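Local atomic coordinates of cytoplasmic export protein 1 (Saccharomyces cerevisiae, PDB entry 3VWA), a protein that takes part in nuclear tRNA export, binding tRNA and possibly collecting it from export receptors at the nuclear pore to deliver aminoacylated tRNA for translation. Residues 469-473 with 474-478. Residues are numbered along the deposited sequence; the frame is centred on the assembly and turned at random.
Sequences LKDPQ and VKPRL
The backbones of Leu469 and Arg477 come close across a short turn, their CA atoms 4.4 Å apart, where the chain leaves helix 454-469 and folds back into helix 474-487. Arg477 carries the contact. Its chain bends at chi2 and chi3 (-67° at chi3), which turns the guanidinium back toward the loop backbone. There NH1 donates to Asp471 O at 2.8 Å, with an N-H...O angle of 151°. A weak second bond runs from NH1 to Pro472 O at 3.3 Å. The other terminal nitrogen, NH2, forms a salt bridge with Asp510, in the loop before helix 513-536. Asp471 serves the turn differently. Its OD2 accepts from Gln473 N at 2.6 Å, making an Asx turn, while OD1 pairs with Arg436 of helix 433-446. The carboxylate also meets Pro476 at an oblique angle, with Asp471 OD2 3.5 Å from Pro476 CG. Leu469 CD2 comes within 3.4 Å of Arg477 O. One water bridges Gln473 OE1 and Val474 N. With an alanine in place of Arg477, the carbonyl of Asp471 would probably lose this donor and Asp510 its charged mate. Arg477 and Asp471 are thus hydrogen-bonded through a carbonyl, not paired as charges. Their separate salt bridges tie this interhelical turn, in the HEAT-repeat region at the C-terminal end of this fragment, to helix 433-446 earlier in the chain and to the loop leading into helix 513-536.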
loop_
_atom_site.group_PDB
_atom_site.type_symbol
_atom_site.label_atom_id
_atom_site.label_comp_id
_atom_site.label_asym_id
_atom_site.label_seq_id
_atom_site.Cartn_x
_atom_site.Cartn_y
_atom_site.Cartn_z
ATOM N N LEU A 469 -26.530 -31.602 19.700
ATOM C CA LEU A 469 -27.966 -31.777 19.986
ATOM C C LEU A 469 -28.213 -32.344 21.370
ATOM O O LEU A 469 -29.360 -32.360 21.816
ATOM C CB LEU A 469 -28.628 -32.657 18.918
ATOM C CG LEU A 469 -28.899 -31.941 17.606
ATOM C CD1 LEU A 469 -29.238 -33.038 16.593
ATOM C CD2 LEU A 469 -30.048 -30.934 17.694
ATOM N N LYS A 470 -27.146 -32.778 22.045
ATOM C CA LYS A 470 -27.195 -33.060 23.473
ATOM C C LYS A 470 -26.839 -31.824 24.294
ATOM O O LYS A 470 -26.708 -31.941 25.506
ATOM C CB LYS A 470 -26.185 -34.147 23.925
ATOM C CG LYS A 470 -25.860 -35.231 22.928
ATOM C CD LYS A 470 -25.851 -36.634 23.519
ATOM C CE LYS A 470 -25.828 -37.640 22.356
ATOM N NZ LYS A 470 -26.922 -38.641 22.404
ATOM N N ASP A 471 -26.638 -30.662 23.680
ATOM C CA ASP A 471 -26.082 -29.554 24.468
ATOM C C ASP A 471 -27.148 -29.135 25.497
ATOM O O ASP A 471 -28.347 -29.134 25.153
ATOM C CB ASP A 471 -25.648 -28.382 23.550
ATOM C CG ASP A 471 -24.910 -27.265 24.286
ATOM O OD1 ASP A 471 -23.647 -27.211 24.244
ATOM O OD2 ASP A 471 -25.575 -26.396 24.898
ATOM N N PRO A 472 -26.726 -28.788 26.736
ATOM C CA PRO A 472 -27.661 -28.214 27.744
ATOM C C PRO A 472 -28.319 -26.910 27.280
ATOM O O PRO A 472 -29.471 -26.647 27.614
ATOM C CB PRO A 472 -26.777 -27.926 28.968
ATOM C CG PRO A 472 -25.345 -28.094 28.522
ATOM C CD PRO A 472 -25.380 -29.010 27.302
ATOM N N GLN A 473 -27.611 -26.098 26.502
ATOM C CA GLN A 473 -28.222 -24.878 26.015
ATOM C C GLN A 473 -28.903 -25.072 24.672
ATOM O O GLN A 473 -28.496 -25.933 23.903
ATOM C CB GLN A 473 -27.180 -23.787 25.978
ATOM C CG GLN A 473 -26.448 -23.695 27.300
ATOM C CD GLN A 473 -27.338 -23.181 28.394
ATOM O OE1 GLN A 473 -28.051 -22.207 28.189
ATOM N NE2 GLN A 473 -27.307 -23.835 29.572
ATOM N N VAL A 474 -29.945 -24.275 24.410
ATOM C CA VAL A 474 -30.752 -24.377 23.197
ATOM C C VAL A 474 -29.999 -23.910 21.947
ATOM O O VAL A 474 -30.194 -24.457 20.858
ATOM C CB VAL A 474 -32.110 -23.638 23.357
ATOM C CG1 VAL A 474 -32.868 -23.450 22.035
ATOM C CG2 VAL A 474 -33.001 -24.403 24.313
ATOM N N LYS A 475 -29.115 -22.933 22.084
ATOM C CA LYS A 475 -28.529 -22.329 20.895
ATOM C C LYS A 475 -27.710 -23.315 20.022
ATOM O O LYS A 475 -27.848 -23.274 18.809
ATOM C CB LYS A 475 -27.736 -21.061 21.223
ATOM C CG LYS A 475 -27.461 -20.182 19.997
ATOM C CD LYS A 475 -26.812 -18.833 20.368
ATOM C CE LYS A 475 -26.731 -17.899 19.158
ATOM N NZ LYS A 475 -26.263 -16.516 19.485
ATOM N N PRO A 476 -26.859 -24.165 20.629
ATOM C CA PRO A 476 -26.046 -25.132 19.866
ATOM C C PRO A 476 -26.859 -26.275 19.253
ATOM O O PRO A 476 -26.474 -26.825 18.214
ATOM C CB PRO A 476 -25.045 -25.654 20.896
ATOM C CG PRO A 476 -24.999 -24.530 21.965
ATOM C CD PRO A 476 -26.436 -24.103 22.046
ATOM N N ARG A 477 -28.007 -26.580 19.854
ATOM C CA ARG A 477 -28.945 -27.545 19.285
ATOM C C ARG A 477 -29.531 -26.979 18.010
ATOM O O ARG A 477 -29.504 -27.633 16.942
ATOM C CB ARG A 477 -30.009 -27.930 20.324
ATOM C CG ARG A 477 -29.394 -28.165 21.707
ATOM C CD ARG A 477 -30.088 -29.260 22.489
ATOM N NE ARG A 477 -31.437 -28.885 22.838
ATOM C CZ ARG A 477 -31.772 -28.258 23.968
ATOM N NH1 ARG A 477 -30.846 -27.960 24.867
ATOM N NH2 ARG A 477 -33.030 -27.920 24.190
ATOM N N LEU A 478 -29.999 -25.736 18.080
ATOM C CA LEU A 478 -30.484 -25.023 16.893
ATOM C C LEU A 478 -29.420 -24.902 15.805
ATOM O O LEU A 478 -29.736 -24.837 14.636
ATOM C CB LEU A 478 -30.924 -23.625 17.308
ATOM C CG LEU A 478 -32.145 -23.549 18.246
ATOM C CD1 LEU A 478 -32.313 -22.130 18.713
ATOM C CD2 LEU A 478 -33.433 -24.046 17.610
HETATM O O HOH W 1 -30.631 -22.642 26.640
#